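Long-range contacts in ScaE cell-surface anchored scaffoldin protein (Ruminococcus flavefaciens, PDB 2ZF9), which probably holds dockerin-bearing cellulosomal proteins at the bacterial surface through its cohesin, the type III module present in this chain: residues A[145-150]-A[178-183]; A[68-73]-A[155-160]; A[38-43]-A[184-189]; A[49-54]-A[131-136]. All blocks are in the same frame, centred on the assembly; numbering follows the deposited sequence.

Interaction 1 (A[145-150]-A[178-183]); sequences VQVAYQ and QGIEQG
The flat carboxamide of Gln182 has Gln146 CB over one face and the backbone of Val147 at its edge. This is an antiparallel strand pairing in the beta-sandwich of a cohesin module, and here the side-chain amide stands in for a neighbouring strand's peptide. The gap from Gln182 CD to Gln146 CB is 3.7 Å. The two glutamine amide planes lie 25° apart. At the edge, Gln182 NE2 gives a bond of 3.0 Å to Val147 O. It is almost straight (178°), and the acceptor lies in the amide plane of Gln182. Val147 N returns a bond of 2.9 Å to Gln182 OE1, somewhat bent. The bend of Gln182 at chi2 (-65°) folds the amide back onto strand 142-149. The regular pairing ends at Val145 and Gly183, whose backbones exchange two hydrogen bonds, each 2.9 Å between N and O. Past Gln182 the two chains part, and strand 14-15 pairs with strand 142-149 instead. Gln146 sends its own OE1 elsewhere, to Gln72. Ile180 CG2 rests 4.1 Å from Val147 CB, the branch point of that side chain.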
loop_
_atom_site.group_PDB
_atom_site.type_symbol
_atom_site.label_atom_id
_atom_site.label_comp_id
_atom_site.label_asym_id
_atom_site.label_seq_id
_atom_site.Cartn_x
_atom_site.Cartn_y
_atom_site.Cartn_z
ATOM N N VAL A 145 4.965 8.221 0.274
ATOM C CA VAL A 145 4.971 6.766 0.018
ATOM C C VAL A 145 3.508 6.399 -0.237
ATOM O O VAL A 145 2.644 6.604 0.631
ATOM C CB VAL A 145 5.529 6.009 1.273
ATOM C CG1 VAL A 145 5.569 4.481 1.039
ATOM C CG2 VAL A 145 6.921 6.541 1.650
ATOM N N GLN A 146 3.253 5.828 -1.415
ATOM C CA GLN A 146 1.938 5.831 -2.012
ATOM C C GLN A 146 1.552 4.485 -2.629
ATOM O O GLN A 146 2.374 3.804 -3.251
ATOM C CB GLN A 146 1.884 6.885 -3.125
ATOM C CG GLN A 146 2.121 8.303 -2.645
ATOM C CD GLN A 146 2.092 9.308 -3.799
ATOM O OE1 GLN A 146 2.541 9.018 -4.915
ATOM N NE2 GLN A 146 1.574 10.479 -3.525
ATOM N N VAL A 147 0.270 4.153 -2.515
ATOM C CA VAL A 147 -0.333 3.153 -3.415
ATOM C C VAL A 147 -0.662 3.831 -4.729
ATOM O O VAL A 147 -1.272 4.890 -4.734
ATOM C CB VAL A 147 -1.656 2.572 -2.837
ATOM C CG1 VAL A 147 -2.301 1.568 -3.883
ATOM C CG2 VAL A 147 -1.372 1.862 -1.476
ATOM N N ALA A 148 -0.263 3.218 -5.839
ATOM C CA ALA A 148 -0.494 3.793 -7.166
ATOM C C ALA A 148 -1.322 2.812 -8.002
ATOM O O ALA A 148 -1.164 1.611 -7.851
ATOM C CB ALA A 148 0.864 4.051 -7.861
ATOM N N TYR A 149 -2.142 3.330 -8.919
ATOM C CA TYR A 149 -2.995 2.523 -9.782
ATOM C C TYR A 149 -2.646 2.833 -11.240
ATOM O O TYR A 149 -2.459 3.989 -11.612
ATOM C CB TYR A 149 -4.522 2.838 -9.551
ATOM C CG TYR A 149 -5.383 2.006 -10.481
ATOM C CD1 TYR A 149 -5.650 0.686 -10.182
ATOM C CD2 TYR A 149 -5.883 2.520 -11.688
ATOM C CE1 TYR A 149 -6.362 -0.134 -11.039
ATOM C CE2 TYR A 149 -6.612 1.693 -12.567
ATOM C CZ TYR A 149 -6.827 0.350 -12.224
ATOM O OH TYR A 149 -7.563 -0.498 -13.027
ATOM N N GLN A 150 -2.606 1.810 -12.085
ATOM C CA GLN A 150 -2.852 2.044 -13.512
ATOM C C GLN A 150 -3.462 0.836 -14.185
ATOM O O GLN A 150 -3.424 -0.240 -13.628
ATOM C CB GLN A 150 -1.599 2.491 -14.245
ATOM C CG GLN A 150 -0.519 1.475 -14.372
ATOM C CD GLN A 150 0.835 2.154 -14.396
ATOM O OE1 GLN A 150 1.106 3.034 -13.582
ATOM N NE2 GLN A 150 1.686 1.764 -15.340
ATOM N N GLN A 178 -11.537 5.864 -3.534
ATOM C CA GLN A 178 -11.831 6.555 -2.275
ATOM C C GLN A 178 -11.121 5.991 -1.033
ATOM O O GLN A 178 -11.096 6.637 0.028
ATOM C CB GLN A 178 -13.356 6.546 -2.008
ATOM C CG GLN A 178 -14.226 7.242 -3.094
ATOM C CD GLN A 178 -13.898 8.718 -3.289
ATOM O OE1 GLN A 178 -13.330 9.362 -2.415
ATOM N NE2 GLN A 178 -14.283 9.263 -4.456
ATOM N N GLY A 179 -10.554 4.793 -1.137
ATOM C CA GLY A 179 -10.130 4.122 0.091
ATOM C C GLY A 179 -8.634 4.142 0.312
ATOM O O GLY A 179 -8.113 3.299 1.051
ATOM N N ILE A 180 -7.923 5.096 -0.299
ATOM C CA ILE A 180 -6.464 5.118 -0.102
ATOM C C ILE A 180 -6.076 6.237 0.837
ATOM O O ILE A 180 -6.435 7.385 0.595
ATOM C CB ILE A 180 -5.673 5.261 -1.434
ATOM C CG1 ILE A 180 -6.043 4.147 -2.437
ATOM C CG2 ILE A 180 -4.175 5.282 -1.120
ATOM C CD1 ILE A 180 -5.835 2.689 -1.898
ATOM N N GLU A 181 -5.362 5.892 1.912
ATOM C CA GLU A 181 -4.738 6.868 2.787
ATOM C C GLU A 181 -3.211 6.813 2.573
ATOM O O GLU A 181 -2.540 5.887 3.021
ATOM C CB GLU A 181 -5.149 6.595 4.225
ATOM C CG GLU A 181 -4.702 7.641 5.262
ATOM C CD GLU A 181 -4.873 7.133 6.720
ATOM O OE1 GLU A 181 -5.820 6.328 6.968
ATOM O OE2 GLU A 181 -4.058 7.526 7.607
ATOM N N GLN A 182 -2.671 7.786 1.841
ATOM C CA GLN A 182 -1.259 7.753 1.479
ATOM C C GLN A 182 -0.396 8.042 2.723
ATOM O O GLN A 182 -0.872 8.637 3.716
ATOM C CB GLN A 182 -0.950 8.786 0.364
ATOM C CG GLN A 182 -1.768 8.656 -0.940
ATOM C CD GLN A 182 -1.502 7.354 -1.710
ATOM O OE1 GLN A 182 -1.105 6.347 -1.129
ATOM N NE2 GLN A 182 -1.721 7.373 -3.028
ATOM N N GLY A 183 0.864 7.620 2.668
ATOM C CA GLY A 183 1.764 7.849 3.777
ATOM C C GLY A 183 2.997 8.632 3.387
ATOM O O GLY A 183 3.083 9.211 2.280
#

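Interaction 2 (A[68-73]-A[155-160]); sequences GLHIQF and NEDLFT
His70 and Asp157 share a very short hydrogen bond, 2.5 Å from ND1 to OD1. The bond is nearly straight, at 169°. Asp157 OD1 comes to the edge of the imidazole near its plane, while the carboxylate is turned 82° against the ring. Asn155 O also sits at this edge, 3.2 Å from His70 CE1. A water lies in the ring plane at His70 NE2, 2.8 Å away, and reaches Asn155 ND2 weakly. A second water accepts from His70 N at 2.9 Å and gives a weak bond to Asp157 OD1. The first torsion of Asp157 (chi1 -64°) sets CG anti to its carbonyl carbon and brings OD1 up to the ring. Further out, the other carboxylate oxygen is held by a salt bridge to Arg152 and by the backbone N of Gln150. These partners would probably help to keep Asp157 ionised and its carboxylate from turning. Phe111 packs against the His70 ring. Beside the pair, Gly68 and Leu158 exchange two backbone bonds, with 2.9 Å from Gly68 N to Leu158 O. Glu156 O lies just where a side chain would leave Gly68. The arrangement is a short antiparallel bridge, backed by a His-carboxylate hydrogen bond, that joins strand 158-160 to strand 66-73 in the cohesin beta-sandwich.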
loop_
_atom_site.group_PDB
_atom_site.type_symbol
_atom_site.label_atom_id
_atom_site.label_comp_id
_atom_site.label_asym_id
_atom_site.label_seq_id
_atom_site.Cartn_x
_atom_site.Cartn_y
_atom_site.Cartn_z
ATOM N N GLY A 68 -3.403 -6.912 -5.775
ATOM C CA GLY A 68 -2.225 -6.609 -6.602
ATOM C C GLY A 68 -2.023 -5.138 -6.299
ATOM O O GLY A 68 -2.891 -4.303 -6.621
ATOM N N LEU A 69 -0.934 -4.813 -5.614
ATOM C CA LEU A 69 -0.779 -3.449 -5.103
ATOM C C LEU A 69 0.613 -2.940 -5.365
ATOM O O LEU A 69 1.592 -3.551 -4.903
ATOM C CB LEU A 69 -1.116 -3.390 -3.623
ATOM C CG LEU A 69 -2.565 -3.749 -3.245
ATOM C CD1 LEU A 69 -2.652 -3.889 -1.733
ATOM C CD2 LEU A 69 -3.557 -2.668 -3.713
ATOM N N HIS A 70 0.705 -1.843 -6.125
ATOM C CA HIS A 70 1.996 -1.237 -6.407
ATOM C C HIS A 70 2.244 -0.125 -5.409
ATOM O O HIS A 70 1.405 0.751 -5.212
ATOM C CB HIS A 70 2.036 -0.644 -7.816
ATOM C CG HIS A 70 2.152 -1.672 -8.897
ATOM N ND1 HIS A 70 1.054 -2.234 -9.507
ATOM C CD2 HIS A 70 3.240 -2.206 -9.509
ATOM C CE1 HIS A 70 1.452 -3.082 -10.441
ATOM N NE2 HIS A 70 2.779 -3.078 -10.468
ATOM N N ILE A 71 3.406 -0.155 -4.774
ATOM C CA ILE A 71 3.736 0.892 -3.829
ATOM C C ILE A 71 4.864 1.695 -4.455
ATOM O O ILE A 71 5.859 1.123 -4.884
ATOM C CB ILE A 71 4.199 0.264 -2.472
ATOM C CG1 ILE A 71 3.005 -0.488 -1.855
ATOM C CG2 ILE A 71 4.766 1.348 -1.508
ATOM C CD1 ILE A 71 3.391 -1.350 -0.710
ATOM N N GLN A 72 4.694 3.008 -4.526
ATOM C CA GLN A 72 5.750 3.847 -5.092
ATOM C C GLN A 72 6.149 4.881 -4.046
ATOM O O GLN A 72 5.337 5.225 -3.176
ATOM C CB GLN A 72 5.286 4.544 -6.374
ATOM C CG GLN A 72 4.157 5.496 -6.165
ATOM C CD GLN A 72 3.696 6.128 -7.462
ATOM O OE1 GLN A 72 3.903 5.571 -8.564
ATOM N NE2 GLN A 72 3.045 7.279 -7.345
ATOM N N PHE A 73 7.386 5.356 -4.132
ATOM C CA PHE A 73 7.887 6.290 -3.120
ATOM C C PHE A 73 8.814 7.346 -3.747
ATOM O O PHE A 73 9.361 7.168 -4.839
ATOM C CB PHE A 73 8.614 5.530 -2.003
ATOM C CG PHE A 73 9.576 4.472 -2.516
ATOM C CD1 PHE A 73 9.159 3.124 -2.659
ATOM C CD2 PHE A 73 10.907 4.809 -2.851
ATOM C CE1 PHE A 73 10.036 2.142 -3.147
ATOM C CE2 PHE A 73 11.798 3.832 -3.326
ATOM C CZ PHE A 73 11.351 2.473 -3.476
ATOM N N ASN A 155 0.333 -8.200 -13.842
ATOM C CA ASN A 155 0.491 -7.603 -12.510
ATOM C C ASN A 155 -0.560 -6.523 -12.270
ATOM O O ASN A 155 -0.238 -5.405 -11.837
ATOM C CB ASN A 155 1.907 -7.066 -12.314
ATOM C CG ASN A 155 2.977 -8.178 -12.414
ATOM O OD1 ASN A 155 2.696 -9.365 -12.184
ATOM N ND2 ASN A 155 4.199 -7.785 -12.768
ATOM N N GLU A 156 -1.819 -6.850 -12.584
ATOM C CA GLU A 156 -2.888 -5.880 -12.426
ATOM C C GLU A 156 -3.018 -5.381 -11.006
ATOM O O GLU A 156 -2.767 -6.139 -10.042
ATOM C CB GLU A 156 -4.226 -6.494 -12.816
ATOM C CG GLU A 156 -4.433 -6.704 -14.305
ATOM C CD GLU A 156 -5.714 -7.499 -14.526
ATOM O OE1 GLU A 156 -6.763 -6.882 -14.807
ATOM O OE2 GLU A 156 -5.687 -8.728 -14.305
ATOM N N ASP A 157 -3.459 -4.124 -10.887
ATOM C CA ASP A 157 -3.835 -3.569 -9.612
ATOM C C ASP A 157 -5.240 -4.048 -9.252
ATOM O O ASP A 157 -6.217 -3.843 -10.005
ATOM C CB ASP A 157 -3.753 -2.045 -9.640
ATOM C CG ASP A 157 -2.313 -1.530 -9.865
ATOM O OD1 ASP A 157 -1.393 -1.934 -9.114
ATOM O OD2 ASP A 157 -2.130 -0.710 -10.796
ATOM N N LEU A 158 -5.332 -4.718 -8.114
ATOM C CA LEU A 158 -6.545 -5.435 -7.742
ATOM C C LEU A 158 -6.751 -5.372 -6.233
ATOM O O LEU A 158 -5.793 -5.340 -5.464
ATOM C CB LEU A 158 -6.456 -6.929 -8.105
ATOM C CG LEU A 158 -6.364 -7.369 -9.565
ATOM C CD1 LEU A 158 -6.211 -8.875 -9.588
ATOM C CD2 LEU A 158 -7.601 -6.926 -10.376
ATOM N N PHE A 159 -8.018 -5.351 -5.823
ATOM C CA PHE A 159 -8.328 -5.564 -4.418
ATOM C C PHE A 159 -9.747 -6.096 -4.365
ATOM O O PHE A 159 -10.702 -5.316 -4.426
ATOM C CB PHE A 159 -8.215 -4.292 -3.570
ATOM C CG PHE A 159 -8.236 -4.598 -2.098
ATOM C CD1 PHE A 159 -7.058 -4.761 -1.409
ATOM C CD2 PHE A 159 -9.442 -4.802 -1.423
ATOM C CE1 PHE A 159 -7.055 -5.132 -0.036
ATOM C CE2 PHE A 159 -9.441 -5.142 -0.052
ATOM C CZ PHE A 159 -8.238 -5.324 0.620
ATOM N N THR A 160 -9.892 -7.415 -4.288
ATOM C CA THR A 160 -11.177 -8.024 -4.659
ATOM C C THR A 160 -11.292 -9.399 -4.019
ATOM O O THR A 160 -10.412 -9.788 -3.250
ATOM C CB THR A 160 -11.378 -8.076 -6.231
ATOM O OG1 THR A 160 -12.754 -8.322 -6.542
ATOM C CG2 THR A 160 -10.445 -9.095 -6.938
HETATM O O HOH W 1 -1.856 -0.677 -6.673
HETATM O O HOH W 2 4.644 -4.562 -11.866
#

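Interaction 3 (A[38-43]-A[184-189]); sequences KKTLTA and YIQVES
Glu188 N gives the shortest bond here, 2.7 Å to Leu41 O and nearly straight at 176°. Three more backbone bonds run between the strands: Lys39 N to Tyr184 O, Gln186 N to Lys39 O, and Leu41 N to Gln186 O. On one side of the sheet, Lys38 lays its extended aliphatic chain over a face of the Tyr184 ring. The CH-pi contact is 4.0 Å from Lys38 CB to the ring centroid. Tyr184 reaches it with chi1 50°, which places CG in the crowded position between backbone N and carbonyl carbon. Lys142 makes a cation-pi contact with the same ring. With a serine in place of Tyr184, Lys38 would probably lose the surface its chain lies on and be freer to turn, and Lys142 would be without its ring. These are the first and last long strands of the module, paired in parallel as in other cohesins. On the same side, Gln186 NE2 bonds to Thr40 OG1 at 3.0 Å, with the hydroxyl in its amide plane. The other side is mostly apolar, though Lys39 also starts from it and leads away. Leu41 CD1 meets Ile185 CG2 at 3.7 Å, and Ile185 also packs on Val51. Val187 CG1 touches Ala43 CA at 3.5 Å.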
loop_
_atom_site.group_PDB
_atom_site.type_symbol
_atom_site.label_atom_id
_atom_site.label_comp_id
_atom_site.label_asym_id
_atom_site.label_seq_id
_atom_site.Cartn_x
_atom_site.Cartn_y
_atom_site.Cartn_z
ATOM N N LYS A 38 2.394 6.963 8.345
ATOM C CA LYS A 38 2.781 8.383 8.341
ATOM C C LYS A 38 3.804 8.566 9.430
ATOM O O LYS A 38 3.455 8.631 10.615
ATOM C CB LYS A 38 1.553 9.267 8.585
ATOM C CG LYS A 38 0.588 9.225 7.426
ATOM C CD LYS A 38 -0.719 9.881 7.796
ATOM C CE LYS A 38 -1.665 9.859 6.616
ATOM N NZ LYS A 38 -2.893 10.677 6.863
ATOM N N LYS A 39 5.076 8.598 9.028
ATOM C CA LYS A 39 6.160 8.542 9.985
ATOM C C LYS A 39 6.813 9.910 10.122
ATOM O O LYS A 39 7.194 10.518 9.116
ATOM C CB LYS A 39 7.204 7.501 9.543
ATOM C CG LYS A 39 8.366 7.297 10.513
ATOM C CD LYS A 39 7.910 6.611 11.815
ATOM C CE LYS A 39 8.086 5.114 11.778
ATOM N NZ LYS A 39 8.576 4.678 13.125
ATOM N N THR A 40 6.979 10.367 11.368
ATOM C CA THR A 40 7.761 11.588 11.623
ATOM C C THR A 40 9.042 11.250 12.374
ATOM O O THR A 40 9.020 10.537 13.369
ATOM C CB THR A 40 6.949 12.670 12.369
ATOM O OG1 THR A 40 5.733 12.935 11.660
ATOM C CG2 THR A 40 7.751 13.993 12.492
ATOM N N LEU A 41 10.163 11.723 11.848
ATOM C CA LEU A 41 11.458 11.474 12.436
ATOM C C LEU A 41 12.004 12.786 13.024
ATOM O O LEU A 41 11.679 13.857 12.548
ATOM C CB LEU A 41 12.416 10.946 11.375
ATOM C CG LEU A 41 12.090 9.612 10.693
ATOM C CD1 LEU A 41 13.151 9.341 9.677
ATOM C CD2 LEU A 41 11.992 8.450 11.725
ATOM N N THR A 42 12.843 12.693 14.053
ATOM C CA THR A 42 13.573 13.886 14.520
ATOM C C THR A 42 14.622 14.228 13.466
ATOM O O THR A 42 15.097 13.349 12.749
ATOM C CB THR A 42 14.290 13.651 15.865
ATOM O OG1 THR A 42 15.387 12.750 15.681
ATOM C CG2 THR A 42 13.337 13.061 16.893
ATOM N N ALA A 43 14.962 15.503 13.362
ATOM C CA ALA A 43 16.056 15.913 12.496
ATOM C C ALA A 43 17.338 15.158 12.869
ATOM O O ALA A 43 18.169 14.854 12.009
ATOM C CB ALA A 43 16.254 17.395 12.598
ATOM N N TYR A 184 3.952 8.681 4.310
ATOM C CA TYR A 184 5.178 9.438 4.099
ATOM C C TYR A 184 6.169 9.190 5.214
ATOM O O TYR A 184 5.819 8.640 6.279
ATOM C CB TYR A 184 4.889 10.958 4.029
ATOM C CG TYR A 184 4.057 11.487 5.161
ATOM C CD1 TYR A 184 2.717 11.848 4.954
ATOM C CD2 TYR A 184 4.588 11.609 6.452
ATOM C CE1 TYR A 184 1.937 12.337 6.007
ATOM C CE2 TYR A 184 3.802 12.093 7.527
ATOM C CZ TYR A 184 2.499 12.466 7.283
ATOM O OH TYR A 184 1.733 12.924 8.327
ATOM N N ILE A 185 7.406 9.606 4.955
ATOM C CA ILE A 185 8.378 9.829 6.006
ATOM C C ILE A 185 8.663 11.333 5.991
ATOM O O ILE A 185 9.010 11.888 4.944
ATOM C CB ILE A 185 9.689 9.044 5.762
ATOM C CG1 ILE A 185 9.403 7.537 5.663
ATOM C CG2 ILE A 185 10.740 9.395 6.887
ATOM C CD1 ILE A 185 10.596 6.713 5.082
ATOM N N GLN A 186 8.518 11.989 7.128
ATOM C CA GLN A 186 8.873 13.414 7.173
ATOM C C GLN A 186 9.793 13.688 8.347
ATOM O O GLN A 186 9.809 12.928 9.330
ATOM C CB GLN A 186 7.628 14.293 7.252
ATOM C CG GLN A 186 6.860 14.140 8.546
ATOM C CD GLN A 186 5.660 15.058 8.562
ATOM O OE1 GLN A 186 5.446 15.818 7.615
ATOM N NE2 GLN A 186 4.862 14.983 9.623
ATOM N N VAL A 187 10.587 14.744 8.217
ATOM C CA VAL A 187 11.532 15.128 9.275
ATOM C C VAL A 187 10.858 16.245 10.065
ATOM O O VAL A 187 10.421 17.239 9.491
ATOM C CB VAL A 187 12.863 15.631 8.683
ATOM C CG1 VAL A 187 13.890 15.865 9.800
ATOM C CG2 VAL A 187 13.411 14.649 7.648
ATOM N N GLU A 188 10.769 16.071 11.379
ATOM C CA GLU A 188 10.200 17.104 12.246
ATOM C C GLU A 188 10.806 18.479 11.929
ATOM O O GLU A 188 12.027 18.624 11.801
ATOM C CB GLU A 188 10.439 16.748 13.726
ATOM C CG GLU A 188 9.616 17.587 14.702
ATOM C CD GLU A 188 8.202 17.061 14.885
ATOM O OE1 GLU A 188 7.239 17.708 14.398
ATOM O OE2 GLU A 188 8.052 15.986 15.509
ATOM N N SER A 189 9.932 19.464 11.766
ATOM C CA SER A 189 10.316 20.874 11.666
ATOM C C SER A 189 10.892 21.394 12.975
ATOM O O SER A 189 10.413 21.045 14.051
ATOM C CB SER A 189 9.077 21.702 11.347
ATOM O OG SER A 189 8.727 21.517 10.008
#

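Interaction 4 (A[49-54]-A[131-136]); sequences AKVTME and LQVPAD
Val51 and Leu131 form a hydrogen-bonded antiparallel pair. Val51 N gives 2.8 Å to Leu131 O, and Leu131 N gives 3.0 Å to Val51 O. A third backbone bond, from Val133 N to Ala49 O at 2.9 Å, carries the pairing just past the end of strand 124-132. Between these bonds lies the non-hydrogen-bonded pair of Lys50 and Gln132. Here the backbones come closer, and Gln132 CA makes a CA-H...O contact of 3.2 Å to Ala49 O.

Polar side chains lie on the face of Lys50 and Gln132. Both chains are extended and cross obliquely, with Lys50 CE 3.7 Å from Gln132 NE2. This is packing, since Gln132 NE2 gives its hydrogen bond to Asn48 O. Gln132 has CG anti to its own N (chi1 -178°), which swings the chain over Ala49 O toward that partner. With an alanine in place of Gln132, Asn48 O would probably lose this donor and the Lys50 chain would probably move more freely.

The apolar contacts are on the other face. Val51 CG2 meets Val133 CG2 at 4.0 Å. Further along, the CG of Met53, a selenomethionine, lies 4.2 Å from Leu131 CD1. Ile185 from strand 180-187 packs on all four of these residues, and Val145 on Met53 and Leu131. One face of the strand pair therefore turns into the protein and the other carries polar chains. That two-sided character is typical of the strands of a beta-sandwich such as the cohesin jelly roll.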
loop_
_atom_site.group_PDB
_atom_site.type_symbol
_atom_site.label_atom_id
_atom_site.label_comp_id
_atom_site.label_asym_id
_atom_site.label_seq_id
_atom_site.Cartn_x
_atom_site.Cartn_y
_atom_site.Cartn_z
ATOM N N ALA A 49 18.348 7.147 8.073
ATOM C CA ALA A 49 17.459 6.301 8.850
ATOM C C ALA A 49 16.826 5.208 7.981
ATOM O O ALA A 49 16.414 5.456 6.850
ATOM C CB ALA A 49 16.399 7.119 9.526
ATOM N N LYS A 50 16.809 3.989 8.500
ATOM C CA LYS A 50 16.153 2.875 7.831
ATOM C C LYS A 50 14.816 2.708 8.537
ATOM O O LYS A 50 14.747 2.357 9.726
ATOM C CB LYS A 50 16.986 1.616 7.919
ATOM C CG LYS A 50 18.186 1.658 7.006
ATOM C CD LYS A 50 19.008 0.390 7.124
ATOM C CE LYS A 50 20.104 0.393 6.046
ATOM N NZ LYS A 50 21.010 -0.799 6.168
ATOM N N VAL A 51 13.751 3.045 7.817
ATOM C CA VAL A 51 12.453 3.194 8.441
ATOM C C VAL A 51 11.552 2.015 8.041
ATOM O O VAL A 51 11.325 1.770 6.848
ATOM C CB VAL A 51 11.787 4.564 8.044
ATOM C CG1 VAL A 51 10.475 4.729 8.758
ATOM C CG2 VAL A 51 12.703 5.751 8.378
ATOM N N THR A 52 11.000 1.326 9.034
ATOM C CA THR A 52 9.980 0.306 8.783
ATOM C C THR A 52 8.637 0.947 8.445
ATOM O O THR A 52 8.094 1.727 9.224
ATOM C CB THR A 52 9.815 -0.619 9.997
ATOM O OG1 THR A 52 11.046 -1.319 10.182
ATOM C CG2 THR A 52 8.677 -1.662 9.742
HETATM N N MSE A 53 8.124 0.625 7.259
HETATM C CA MSE A 53 6.840 1.143 6.785
HETATM C C MSE A 53 5.846 -0.003 6.644
HETATM O O MSE A 53 6.249 -1.141 6.382
HETATM C CB MSE A 53 7.048 1.823 5.424
HETATM C CG MSE A 53 8.079 3.000 5.449
HETATM SE SE MSE A 53 7.352 4.497 6.532
HETATM C CE MSE A 53 6.087 5.212 5.164
ATOM N N GLU A 54 4.559 0.296 6.833
ATOM C CA GLU A 54 3.479 -0.703 6.743
ATOM C C GLU A 54 2.352 -0.266 5.824
ATOM O O GLU A 54 1.877 0.871 5.904
ATOM C CB GLU A 54 2.883 -0.985 8.134
ATOM C CG GLU A 54 3.895 -1.638 9.088
ATOM C CD GLU A 54 3.437 -1.664 10.530
ATOM O OE1 GLU A 54 2.652 -0.781 10.977
ATOM O OE2 GLU A 54 3.871 -2.608 11.216
ATOM N N LEU A 131 12.362 1.590 4.090
ATOM C CA LEU A 131 12.841 2.635 3.208
ATOM C C LEU A 131 13.907 3.408 3.946
ATOM O O LEU A 131 13.758 3.709 5.130
ATOM C CB LEU A 131 11.697 3.590 2.783
ATOM C CG LEU A 131 10.639 2.950 1.878
ATOM C CD1 LEU A 131 9.503 3.922 1.592
ATOM C CD2 LEU A 131 11.272 2.481 0.574
ATOM N N GLN A 132 14.988 3.717 3.247
ATOM C CA GLN A 132 16.048 4.495 3.858
ATOM C C GLN A 132 16.040 5.973 3.396
ATOM O O GLN A 132 15.959 6.288 2.211
ATOM C CB GLN A 132 17.412 3.820 3.648
ATOM C CG GLN A 132 18.584 4.586 4.330
ATOM C CD GLN A 132 19.920 3.880 4.153
ATOM O OE1 GLN A 132 20.192 3.317 3.095
ATOM N NE2 GLN A 132 20.767 3.915 5.197
ATOM N N VAL A 133 16.089 6.855 4.372
ATOM C CA VAL A 133 16.061 8.312 4.182
ATOM C C VAL A 133 17.453 8.781 3.734
ATOM O O VAL A 133 18.460 8.216 4.161
ATOM C CB VAL A 133 15.663 8.943 5.525
ATOM C CG1 VAL A 133 15.737 10.464 5.496
ATOM C CG2 VAL A 133 14.258 8.474 5.922
ATOM N N PRO A 134 17.526 9.758 2.817
ATOM C CA PRO A 134 18.872 10.178 2.339
ATOM C C PRO A 134 19.747 10.885 3.379
ATOM O O PRO A 134 19.257 11.402 4.384
ATOM C CB PRO A 134 18.557 11.139 1.190
ATOM C CG PRO A 134 17.146 11.605 1.443
ATOM C CD PRO A 134 16.436 10.463 2.109
ATOM N N ALA A 135 21.052 10.909 3.126
ATOM C CA ALA A 135 21.998 11.484 4.077
ATOM C C ALA A 135 21.780 13.008 4.229
ATOM O O ALA A 135 22.130 13.596 5.249
ATOM C CB ALA A 135 23.453 11.145 3.665
ATOM N N ASP A 136 21.123 13.632 3.257
ATOM C CA ASP A 136 20.948 15.083 3.293
ATOM C C ASP A 136 19.629 15.551 3.891
ATOM O O ASP A 136 19.322 16.736 3.824
ATOM C CB ASP A 136 21.161 15.685 1.882
ATOM C CG ASP A 136 20.117 15.220 0.870
ATOM O OD1 ASP A 136 19.447 14.195 1.122
ATOM O OD2 ASP A 136 19.975 15.880 -0.188
#

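Overall arrangement
From the N terminus, 38-43 opens the longest loop, closed only by 184-189 (interaction 3). The other three contacts are nested inside it. Next, 49-54 opens interaction 4 and 68-73 opens interaction 2. Interaction 4 closes first, at 131-136, so the two cross. Then 145-150 opens interaction 1 before 155-160 closes interaction 2, and these cross as well. Interaction 1 closes at 178-183, after helix 166-178, and is in series with interaction 4. Interactions 1 and 3 share strand 180-187. Side chains of interactions 1, 3 and 4 meet around Val145, Met53 and Ile185. Interaction 2 lies beside helix 166-178, its centre about 26 Å from that of interaction 3.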